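Local coordinates for protein putative glycosyl hydrolase (Parabacteroides distasonis, PDB 4QHZ) that probably acts as a glycoside hydrolase of the 3-keto-disaccharide hydrolase family, built on a concanavalin-like beta fold that carries bound magnesium, at residues 146-151 with 200-205; 45-50 with 240-245; 164-169 with 192-197; 112-117 with 138-143. All coordinates share one frame; numbering follows the deposited sequence.

Contact 1 of 4, residues 146-151 with 200-205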
# COMPACT_ATOMS: atom_id res chain seq x y z
N GLY C 146 -15.58 -6.58 -16.22
CA GLY C 146 -14.72 -5.71 -15.42
C GLY C 146 -14.11 -6.36 -14.19
O GLY C 146 -13.38 -5.72 -13.45
N SER C 147 -14.41 -7.64 -13.97
CA SER C 147 -13.74 -8.39 -12.93
C SER C 147 -12.29 -8.57 -13.30
O SER C 147 -11.95 -8.55 -14.49
CB SER C 147 -14.41 -9.76 -12.72
OG SER C 147 -14.29 -10.60 -13.86
N ILE C 148 -11.43 -8.70 -12.30
CA ILE C 148 -10.14 -9.35 -12.49
C ILE C 148 -10.51 -10.82 -12.36
O ILE C 148 -10.83 -11.30 -11.27
CB ILE C 148 -9.07 -8.91 -11.47
CG1 ILE C 148 -8.93 -7.39 -11.44
CG2 ILE C 148 -7.73 -9.55 -11.81
CD1 ILE C 148 -8.85 -6.73 -12.80
N TYR C 149 -10.49 -11.52 -13.49
CA TYR C 149 -11.26 -12.75 -13.66
C TYR C 149 -11.07 -13.76 -12.52
O TYR C 149 -9.97 -14.26 -12.28
CB TYR C 149 -10.93 -13.40 -15.01
CG TYR C 149 -11.75 -14.63 -15.30
CD1 TYR C 149 -13.11 -14.54 -15.58
CD2 TYR C 149 -11.17 -15.89 -15.28
CE1 TYR C 149 -13.86 -15.66 -15.85
CE2 TYR C 149 -11.91 -17.02 -15.54
CZ TYR C 149 -13.26 -16.90 -15.82
OH TYR C 149 -14.00 -18.03 -16.07
N LYS C 150 -12.18 -14.01 -11.81
CA LYS C 150 -12.28 -14.97 -10.69
C LYS C 150 -11.44 -14.62 -9.46
O LYS C 150 -11.17 -15.47 -8.62
CB LYS C 150 -11.96 -16.40 -11.17
CG LYS C 150 -13.11 -17.04 -11.95
CD LYS C 150 -12.93 -18.54 -12.10
CE LYS C 150 -14.17 -19.19 -12.67
NZ LYS C 150 -14.11 -20.68 -12.55
N GLN C 151 -11.04 -13.36 -9.35
CA GLN C 151 -10.30 -12.89 -8.18
C GLN C 151 -11.04 -11.76 -7.48
O GLN C 151 -11.25 -11.82 -6.28
CB GLN C 151 -8.91 -12.39 -8.57
CG GLN C 151 -7.96 -13.49 -9.02
CD GLN C 151 -6.60 -12.95 -9.41
OE1 GLN C 151 -6.18 -11.88 -8.95
NE2 GLN C 151 -5.89 -13.70 -10.25
N ASN C 200 -10.92 -0.39 -8.03
CA ASN C 200 -10.26 0.75 -7.41
C ASN C 200 -8.92 0.36 -6.79
O ASN C 200 -8.86 -0.03 -5.63
CB ASN C 200 -11.19 1.37 -6.36
CG ASN C 200 -10.63 2.65 -5.78
OD1 ASN C 200 -9.52 3.07 -6.10
ND2 ASN C 200 -11.41 3.29 -4.90
N HIS C 201 -7.85 0.49 -7.56
CA HIS C 201 -6.51 0.11 -7.12
C HIS C 201 -6.53 -1.30 -6.52
O HIS C 201 -6.11 -1.51 -5.38
CB HIS C 201 -5.94 1.12 -6.13
CG HIS C 201 -4.46 1.01 -5.95
ND1 HIS C 201 -3.56 1.45 -6.89
CD2 HIS C 201 -3.72 0.52 -4.92
CE1 HIS C 201 -2.33 1.21 -6.46
NE2 HIS C 201 -2.40 0.66 -5.27
N THR C 202 -7.01 -2.25 -7.32
CA THR C 202 -7.17 -3.64 -6.90
C THR C 202 -5.86 -4.38 -7.01
O THR C 202 -5.16 -4.27 -8.01
CB THR C 202 -8.23 -4.33 -7.77
OG1 THR C 202 -9.48 -3.66 -7.60
CG2 THR C 202 -8.40 -5.78 -7.39
N THR C 203 -5.52 -5.13 -5.97
CA THR C 203 -4.33 -5.97 -5.99
C THR C 203 -4.62 -7.26 -6.74
O THR C 203 -5.62 -7.92 -6.47
CB THR C 203 -3.84 -6.28 -4.56
OG1 THR C 203 -3.47 -5.06 -3.92
CG2 THR C 203 -2.64 -7.21 -4.59
N ILE C 204 -3.75 -7.60 -7.68
CA ILE C 204 -3.88 -8.83 -8.44
C ILE C 204 -3.09 -9.92 -7.70
O ILE C 204 -1.94 -9.69 -7.31
CB ILE C 204 -3.39 -8.64 -9.88
CG1 ILE C 204 -4.31 -7.65 -10.60
CG2 ILE C 204 -3.36 -9.97 -10.63
CD1 ILE C 204 -3.87 -7.25 -11.99
N LEU C 205 -3.72 -11.07 -7.50
CA LEU C 205 -3.17 -12.13 -6.63
C LEU C 205 -2.25 -13.08 -7.37
O LEU C 205 -1.46 -13.78 -6.75
CB LEU C 205 -4.30 -12.93 -5.99
CG LEU C 205 -5.32 -12.11 -5.19
CD1 LEU C 205 -6.46 -12.99 -4.71
CD2 LEU C 205 -4.65 -11.40 -4.02
O HOH W 1 -7.35 -9.27 -8.34
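The carboxamide of Gln151 is the flat group through which the loop 146-151 meets Leu205, and its carbonyl oxygen does the touching. The backbone N of Leu205 lies 3.0 Å from Gln151 OE1, above the amide plane and not on a lone pair, yet its N-H points almost straight at the oxygen, at 169°. The amide nitrogen turns instead to the backbone O of Gly206, just beyond the segment, so the two ends of the carboxamide hold the adjacent backbone groups of Leu205 and Gly206. The other flat group, the ring of Tyr149, has CG of Lys150 over one face, 3.8 Å above its plane and offset toward the rim.

The Gln151 side chain reaches across in extended form, chi2 at 179°, and slides past Leu205 in the opposite direction; Leu205 CB sits 3.7 Å from Gln151 OE1. A water molecule donates to Gln151 OE1 and to the backbone O of Thr203, adding a second link between the loop and the end of strand 196-203. Beside this polar strip, Ile148 and Ile204 cross at about a right angle, with Ile148 CG2 4.1 Å from Ile204 CG1. The gamma-methyl of Thr202 lies farther off, 4.4 Å from Ile148 CG1.

Ile148 also packs on Val189 of strand 185-193, while Leu205 meets Leu205 of the third subunit. The chemistry is thus divided: a buried isoleucine pair supplies a small apolar contact, whereas one side-chain oxygen, taking a backbone N-H and a water proton, ties Gln151 to the chain at Thr203 and Leu205.

Contact 2 of 4, residues 45-50 with 240-245; sequences TAPSDA and NIWIRE
Trp242 and Arg244 both set CG between the backbone N and the carbonyl carbon (chi1 53° for Trp242), which turns the indole to Ala46 and Pro47 and the guanidinium to Asp49. Arg244 also bends at chi3, -61°, to bring its head to the carboxylate.

The indole is roofed on one face by two successive residues. Ala46 CA stands 3.5 Å from the centroid of the five-membered ring of Trp242, and Pro47 CD is equally far from the centroid of its six-membered ring, both CH-pi contacts close to the ring normal. Ala46 CB adds an apolar touch on Trp242 CG at 3.6 Å. The indole N-H is taken by the backbone O of Phe44, just before Thr45, and His100 of strand 97-104 meets the ring nearly parallel. A leucine in place of Trp242 would probably leave Ala46 and Pro47 without the flat surface they rest on and take from the Phe44 carbonyl one of its two donors.

Arg244 grips Asp49 side-on: NE donates to Asp49 OD1 at 3.0 Å and NH2 to Asp49 OD2 at 2.8 Å, with the two planes 37° apart. NH1 turns to Gln98. A type I turn from Pro47 to Ala50 brings Asp49 to the edge of the guanidinium group.

The loop is therefore fixed to strand 237-245 by side chains, its apolar half lying on an aromatic face and its turn tied to the strand by a two-pronged salt bridge.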
# COMPACT_ATOMS: atom_id res chain seq x y z
N THR C 45 -9.72 9.89 -27.26
CA THR C 45 -8.78 9.35 -28.24
C THR C 45 -7.35 9.53 -27.71
O THR C 45 -7.14 10.07 -26.62
CB THR C 45 -8.93 10.02 -29.62
OG1 THR C 45 -8.56 11.41 -29.54
CG2 THR C 45 -10.38 9.90 -30.13
N ALA C 46 -6.37 9.04 -28.47
CA ALA C 46 -4.99 8.94 -27.98
C ALA C 46 -4.33 10.30 -27.76
O ALA C 46 -4.40 11.16 -28.63
CB ALA C 46 -4.16 8.11 -28.95
N PRO C 47 -3.69 10.50 -26.60
CA PRO C 47 -2.85 11.68 -26.40
C PRO C 47 -1.57 11.56 -27.21
O PRO C 47 -1.25 10.48 -27.71
CB PRO C 47 -2.56 11.69 -24.90
CG PRO C 47 -2.84 10.31 -24.43
CD PRO C 47 -3.81 9.68 -25.38
N SER C 48 -0.84 12.67 -27.33
CA SER C 48 0.29 12.78 -28.26
C SER C 48 1.45 11.83 -27.95
O SER C 48 2.17 11.44 -28.86
CB SER C 48 0.81 14.22 -28.29
OG SER C 48 1.24 14.62 -27.01
N ASP C 49 1.61 11.44 -26.69
CA ASP C 49 2.68 10.52 -26.29
C ASP C 49 2.23 9.06 -26.21
O ASP C 49 2.99 8.19 -25.78
CB ASP C 49 3.28 10.96 -24.95
CG ASP C 49 2.33 10.75 -23.77
OD1 ASP C 49 1.10 10.64 -23.98
OD2 ASP C 49 2.82 10.72 -22.63
N ALA C 50 0.99 8.77 -26.60
CA ALA C 50 0.47 7.40 -26.52
C ALA C 50 0.85 6.61 -27.76
O ALA C 50 0.99 7.16 -28.85
CB ALA C 50 -1.03 7.42 -26.35
N ASN C 240 -10.73 2.30 -30.99
CA ASN C 240 -10.04 3.30 -30.17
C ASN C 240 -9.21 2.69 -29.04
O ASN C 240 -9.51 2.86 -27.86
CB ASN C 240 -11.04 4.31 -29.61
CG ASN C 240 -10.36 5.50 -28.94
OD1 ASN C 240 -9.19 5.80 -29.20
ND2 ASN C 240 -11.09 6.19 -28.07
N ILE C 241 -8.15 1.97 -29.42
CA ILE C 241 -7.25 1.37 -28.46
C ILE C 241 -5.93 2.14 -28.45
O ILE C 241 -5.27 2.25 -29.49
CB ILE C 241 -6.98 -0.11 -28.78
CG1 ILE C 241 -8.30 -0.83 -29.05
CG2 ILE C 241 -6.21 -0.76 -27.63
CD1 ILE C 241 -8.15 -2.31 -29.34
N TRP C 242 -5.56 2.67 -27.29
CA TRP C 242 -4.24 3.26 -27.13
C TRP C 242 -3.66 2.94 -25.77
O TRP C 242 -4.37 2.57 -24.84
CB TRP C 242 -4.27 4.78 -27.37
CG TRP C 242 -5.28 5.57 -26.59
CD1 TRP C 242 -6.52 5.95 -27.01
CD2 TRP C 242 -5.11 6.13 -25.28
NE1 TRP C 242 -7.14 6.70 -26.03
CE2 TRP C 242 -6.30 6.83 -24.97
CE3 TRP C 242 -4.08 6.11 -24.34
CZ2 TRP C 242 -6.49 7.48 -23.74
CZ3 TRP C 242 -4.26 6.77 -23.13
CH2 TRP C 242 -5.46 7.44 -22.85
N ILE C 243 -2.35 3.08 -25.67
CA ILE C 243 -1.61 2.74 -24.47
C ILE C 243 -0.48 3.74 -24.31
O ILE C 243 0.15 4.14 -25.29
CB ILE C 243 -1.08 1.29 -24.56
CG1 ILE C 243 -0.46 0.85 -23.23
CG2 ILE C 243 -0.07 1.14 -25.69
CD1 ILE C 243 -0.32 -0.65 -23.12
N ARG C 244 -0.25 4.17 -23.08
CA ARG C 244 0.92 5.00 -22.81
C ARG C 244 1.64 4.47 -21.58
O ARG C 244 1.02 4.08 -20.59
CB ARG C 244 0.56 6.48 -22.66
CG ARG C 244 -0.60 6.80 -21.75
CD ARG C 244 -1.05 8.24 -21.94
NE ARG C 244 0.00 9.21 -21.63
CZ ARG C 244 0.39 9.54 -20.39
NH1 ARG C 244 -0.17 8.99 -19.32
NH2 ARG C 244 1.36 10.43 -20.23
N GLU C 245 2.96 4.41 -21.69
CA GLU C 245 3.77 3.80 -20.67
C GLU C 245 3.89 4.77 -19.51
O GLU C 245 3.99 5.97 -19.73
CB GLU C 245 5.14 3.43 -21.24
CG GLU C 245 5.04 2.52 -22.46
CD GLU C 245 6.37 1.92 -22.87
OE1 GLU C 245 6.91 1.10 -22.10
OE2 GLU C 245 6.86 2.27 -23.96
O HOH W 2 -6.71 7.54 -30.93
O HOH W 3 3.69 5.74 -24.12

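Contact 3 of 4, residues 164-169 with 192-197; sequences EWNVYD and IQNGVV. With EDO (1,2-ethanediol), chain H.
Asn166 OD1 is gripped by two side-chain amides of the facing segment, Asn194 ND2 at 3.0 Å and Gln193 NE2 at 3.1 Å. They reach the oxygen from opposite faces of its carboxamide plane, the asparagine donor tilted moderately and the glutamine donor well above it. The backbone N of Arg160 also donates, so this buried oxygen has three donors.

Asn194 gives with one end and takes with the other. Its OD1 accepts the backbone N-H of Val167 at 2.8 Å, the donor standing 43° out of the amide plane, while the backbone N of Asn194 donates to Val167 O. The side chain thus replaces the backbone acceptor at the point where strand 185-193 leaves its neighbour. With an alanine here in place of Asn194, the Val167 N-H would probably lose its acceptor, and Asn166 OD1 and the Ala158 carbonyl one donor each.

The trans first torsion of Gln193 (chi1 -179°) lays its CG at the edge of the Tyr168 ring, 3.7 Å from Tyr168 CE1. Beyond it, Asp169 and Ile192 exchange two backbone hydrogen bonds. An ethanediol, probably from the crystallisation liquor, donates to Asp169 OD2.

Tyr168 with Gln193 and Asp169 with Ile192 form successive antiparallel pairs of a beta hairpin, and the type I' turn from Gln193 to Val196 starts the next, an up-and-down course in keeping with a concanavalin-like sheet.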
# COMPACT_ATOMS: atom_id res chain seq x y z
N GLU C 164 -24.14 -0.24 -28.47
CA GLU C 164 -23.43 0.90 -27.91
C GLU C 164 -22.03 0.49 -27.49
O GLU C 164 -21.71 -0.69 -27.42
CB GLU C 164 -24.21 1.50 -26.73
CG GLU C 164 -25.55 2.10 -27.15
CD GLU C 164 -26.33 2.72 -26.01
OE1 GLU C 164 -25.81 2.81 -24.88
OE2 GLU C 164 -27.49 3.13 -26.25
N TRP C 165 -21.18 1.48 -27.23
CA TRP C 165 -19.77 1.23 -26.98
C TRP C 165 -19.45 1.33 -25.50
O TRP C 165 -19.74 2.34 -24.86
CB TRP C 165 -18.90 2.21 -27.79
CG TRP C 165 -18.91 1.86 -29.22
CD1 TRP C 165 -19.76 2.33 -30.18
CD2 TRP C 165 -18.06 0.91 -29.86
NE1 TRP C 165 -19.48 1.74 -31.39
CE2 TRP C 165 -18.45 0.86 -31.23
CE3 TRP C 165 -17.02 0.09 -29.43
CZ2 TRP C 165 -17.82 0.04 -32.15
CZ3 TRP C 165 -16.38 -0.73 -30.36
CH2 TRP C 165 -16.79 -0.75 -31.70
N ASN C 166 -18.85 0.26 -24.97
CA ASN C 166 -18.40 0.23 -23.58
C ASN C 166 -16.96 0.66 -23.50
O ASN C 166 -16.10 0.10 -24.17
CB ASN C 166 -18.58 -1.16 -22.98
CG ASN C 166 -20.04 -1.51 -22.78
OD1 ASN C 166 -20.66 -1.07 -21.81
ND2 ASN C 166 -20.61 -2.26 -23.71
N VAL C 167 -16.70 1.68 -22.69
CA VAL C 167 -15.40 2.34 -22.66
C VAL C 167 -14.62 1.90 -21.44
O VAL C 167 -15.09 2.06 -20.31
CB VAL C 167 -15.58 3.87 -22.62
CG1 VAL C 167 -14.23 4.57 -22.56
CG2 VAL C 167 -16.37 4.34 -23.83
N TYR C 168 -13.44 1.33 -21.66
CA TYR C 168 -12.53 0.99 -20.57
C TYR C 168 -11.37 1.98 -20.52
O TYR C 168 -10.75 2.28 -21.55
CB TYR C 168 -11.94 -0.41 -20.72
CG TYR C 168 -12.76 -1.60 -20.22
CD1 TYR C 168 -13.97 -1.44 -19.56
CD2 TYR C 168 -12.27 -2.89 -20.39
CE1 TYR C 168 -14.68 -2.55 -19.10
CE2 TYR C 168 -12.96 -3.99 -19.93
CZ TYR C 168 -14.16 -3.82 -19.28
OH TYR C 168 -14.84 -4.94 -18.84
N ASP C 169 -11.08 2.48 -19.32
CA ASP C 169 -9.82 3.15 -19.03
C ASP C 169 -9.16 2.36 -17.91
O ASP C 169 -9.78 2.08 -16.89
CB ASP C 169 -10.04 4.61 -18.65
CG ASP C 169 -10.36 5.47 -19.85
OD1 ASP C 169 -9.46 5.62 -20.71
OD2 ASP C 169 -11.50 5.97 -19.98
N ILE C 192 -11.97 1.55 -15.12
CA ILE C 192 -13.11 2.44 -15.20
C ILE C 192 -13.91 2.10 -16.45
O ILE C 192 -13.35 2.07 -17.54
CB ILE C 192 -12.66 3.92 -15.26
CG1 ILE C 192 -11.66 4.24 -14.14
CG2 ILE C 192 -13.86 4.87 -15.16
CD1 ILE C 192 -11.02 5.61 -14.26
N GLN C 193 -15.20 1.80 -16.28
CA GLN C 193 -16.06 1.45 -17.41
C GLN C 193 -17.16 2.48 -17.59
O GLN C 193 -17.98 2.70 -16.68
CB GLN C 193 -16.69 0.06 -17.25
CG GLN C 193 -17.57 -0.31 -18.44
CD GLN C 193 -18.23 -1.66 -18.32
OE1 GLN C 193 -17.92 -2.45 -17.43
NE2 GLN C 193 -19.17 -1.94 -19.22
N ASN C 194 -17.20 3.09 -18.76
CA ASN C 194 -18.16 4.15 -19.06
C ASN C 194 -18.19 5.20 -17.95
O ASN C 194 -19.26 5.66 -17.53
CB ASN C 194 -19.55 3.55 -19.29
CG ASN C 194 -19.55 2.54 -20.42
OD1 ASN C 194 -18.96 2.79 -21.48
ND2 ASN C 194 -20.21 1.40 -20.22
N GLY C 195 -17.00 5.58 -17.49
CA GLY C 195 -16.84 6.58 -16.45
C GLY C 195 -17.06 6.10 -15.02
O GLY C 195 -16.85 6.87 -14.09
N VAL C 196 -17.45 4.84 -14.85
CA VAL C 196 -17.71 4.27 -13.53
C VAL C 196 -16.55 3.39 -13.08
O VAL C 196 -16.14 2.47 -13.80
CB VAL C 196 -19.00 3.43 -13.54
CG1 VAL C 196 -19.30 2.88 -12.15
CG2 VAL C 196 -20.18 4.27 -14.03
N VAL C 197 -16.02 3.64 -11.88
CA VAL C 197 -14.92 2.85 -11.34
C VAL C 197 -15.41 1.45 -10.97
O VAL C 197 -16.32 1.29 -10.15
CB VAL C 197 -14.28 3.46 -10.08
CG1 VAL C 197 -13.14 2.59 -9.59
CG2 VAL C 197 -13.75 4.85 -10.37
C1 EDO H . -12.62 8.27 -17.55
O1 EDO H . -12.88 6.94 -17.99
C2 EDO H . -11.36 8.78 -18.25
O2 EDO H . -10.93 10.00 -17.63
O HOH W 4 -14.44 4.70 -18.71

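Contact 4 of 4, residues 112-117 with 138-143; sequences ESQSRG and PTYVNG
From CB, Gln114 sends its chain toward the loop 138-143 and bends at chi2 (-71°), which lays the carboxamide over the Tyr140 ring. CG comes 3.2 Å from Tyr140 OH; CD follows across the ring, 3.5 Å from Tyr140 CZ. The amide and ring planes are 20° apart, so the two groups are stacked, with NE2 3.6 Å above the ring plane and offset toward its rim. At the tip NE2 spends both its hydrogens: one bond of 2.9 Å goes to Thr139 OG1, the other, of 3.0 Å, to Gly143 O. Both acceptors lie close to the amide plane and both bonds are nearly straight, although the nitrogen itself stands well above the carbonyl plane of Gly143.

Stacking and the two bonds together fix the amide's rotation. Thr139 OG1 has a further partner in Ser113 OG, 2.7 Å away, so the threonine hydroxyl links two consecutive side chains of the loop 112-117. Gly143 suits this place, since a beta carbon there would run into the Tyr140 ring. The phenol oxygen of Tyr140 turns to Tyr149 OH.

The side chain of Gln114 lies about 6 Å from a bound magnesium ion, and its backbone O accepts from ND2 of Asn118, a metal ligand. The pairing joins the loop leading from strand 97-104 into strand 119-123 with the one between strands 127-131 and 165-177, while Phe25 of a second subunit packs on Tyr140.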
# COMPACT_ATOMS: atom_id res chain seq x y z
N GLU C 112 -25.77 -16.97 -22.97
CA GLU C 112 -26.00 -16.72 -21.55
C GLU C 112 -24.71 -16.84 -20.76
O GLU C 112 -23.78 -17.52 -21.17
CB GLU C 112 -27.00 -17.73 -21.00
CG GLU C 112 -28.42 -17.55 -21.50
CD GLU C 112 -29.34 -18.64 -20.97
OE1 GLU C 112 -29.22 -19.79 -21.44
OE2 GLU C 112 -30.17 -18.34 -20.09
N SER C 113 -24.71 -16.19 -19.60
CA SER C 113 -23.61 -16.26 -18.65
C SER C 113 -22.28 -15.98 -19.34
O SER C 113 -22.15 -14.97 -20.04
CB SER C 113 -23.63 -17.61 -17.92
OG SER C 113 -22.73 -17.61 -16.82
N GLN C 114 -21.29 -16.86 -19.17
CA GLN C 114 -19.96 -16.66 -19.75
C GLN C 114 -19.90 -16.86 -21.27
O GLN C 114 -18.86 -16.58 -21.87
CB GLN C 114 -18.94 -17.60 -19.09
CG GLN C 114 -18.76 -17.37 -17.60
CD GLN C 114 -18.02 -16.08 -17.28
OE1 GLN C 114 -16.92 -15.85 -17.78
NE2 GLN C 114 -18.61 -15.24 -16.43
N SER C 115 -21.00 -17.30 -21.88
CA SER C 115 -21.01 -17.56 -23.32
C SER C 115 -21.76 -16.48 -24.11
O SER C 115 -22.40 -16.78 -25.12
CB SER C 115 -21.63 -18.94 -23.59
OG SER C 115 -20.86 -19.94 -22.97
N ARG C 116 -21.68 -15.24 -23.65
CA ARG C 116 -22.39 -14.14 -24.29
C ARG C 116 -21.48 -12.91 -24.41
O ARG C 116 -21.42 -12.08 -23.50
CB ARG C 116 -23.65 -13.78 -23.49
CG ARG C 116 -24.59 -12.82 -24.20
CD ARG C 116 -25.56 -12.19 -23.21
NE ARG C 116 -26.45 -11.20 -23.80
CZ ARG C 116 -27.58 -11.48 -24.45
NH1 ARG C 116 -27.98 -12.72 -24.64
NH2 ARG C 116 -28.32 -10.48 -24.93
N GLY C 117 -20.79 -12.80 -25.54
CA GLY C 117 -19.90 -11.68 -25.78
C GLY C 117 -18.65 -11.70 -24.91
O GLY C 117 -18.18 -10.66 -24.47
N PRO C 138 -27.18 -12.38 -16.18
CA PRO C 138 -26.47 -12.75 -14.96
C PRO C 138 -25.39 -13.82 -15.20
O PRO C 138 -25.48 -14.61 -16.14
CB PRO C 138 -27.58 -13.29 -14.05
CG PRO C 138 -28.70 -13.65 -14.95
CD PRO C 138 -28.59 -12.78 -16.17
N THR C 139 -24.37 -13.81 -14.35
CA THR C 139 -23.31 -14.81 -14.38
C THR C 139 -22.66 -14.82 -13.00
O THR C 139 -23.11 -14.11 -12.09
CB THR C 139 -22.28 -14.52 -15.49
OG1 THR C 139 -21.37 -15.62 -15.62
CG2 THR C 139 -21.48 -13.23 -15.19
N TYR C 140 -21.61 -15.61 -12.82
CA TYR C 140 -20.91 -15.59 -11.53
C TYR C 140 -20.19 -14.24 -11.39
O TYR C 140 -19.52 -13.78 -12.32
CB TYR C 140 -19.96 -16.78 -11.32
CG TYR C 140 -19.06 -17.20 -12.47
CD1 TYR C 140 -19.47 -18.16 -13.38
CD2 TYR C 140 -17.77 -16.70 -12.58
CE1 TYR C 140 -18.64 -18.58 -14.42
CE2 TYR C 140 -16.93 -17.11 -13.61
CZ TYR C 140 -17.37 -18.05 -14.52
OH TYR C 140 -16.55 -18.48 -15.53
N VAL C 141 -20.36 -13.62 -10.22
CA VAL C 141 -20.03 -12.20 -10.06
C VAL C 141 -18.53 -11.94 -10.08
O VAL C 141 -18.10 -10.88 -10.52
CB VAL C 141 -20.65 -11.59 -8.77
CG1 VAL C 141 -22.17 -11.64 -8.85
CG2 VAL C 141 -20.15 -12.29 -7.50
N ASN C 142 -17.74 -12.91 -9.62
CA ASN C 142 -16.29 -12.78 -9.66
C ASN C 142 -15.72 -13.00 -11.07
O ASN C 142 -14.52 -12.89 -11.27
CB ASN C 142 -15.60 -13.71 -8.63
CG ASN C 142 -15.88 -15.18 -8.88
OD1 ASN C 142 -16.98 -15.57 -9.30
ND2 ASN C 142 -14.88 -16.01 -8.63
N GLY C 143 -16.58 -13.32 -12.03
CA GLY C 143 -16.17 -13.44 -13.43
C GLY C 143 -17.00 -12.62 -14.40
O GLY C 143 -16.97 -12.87 -15.61

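In the fold
Contacts 1 and 4 are directly joined, for Tyr149 OH lies 2.6 Å from Tyr140 OH and Lys150 N is equally near Asn142 O; the segments that touch, 138-143 and 146-151, belong to one connection between strands 127-131 and 165-177. The metal is about 6 Å from the side chain of Gln114 in contact 4, about 9 Å from that of Tyr168 in contact 3 and about 11 Å from that of Ile148 in contact 1. Contact 3 reaches contact 1 where Gly146 N approaches Tyr168 OH, and the two share strand 196-203. Contact 2 lies away from the site, its centre 30 Å from that of contact 4, yet reaches the same sheet as contacts 1 and 3 and encloses the others along the chain.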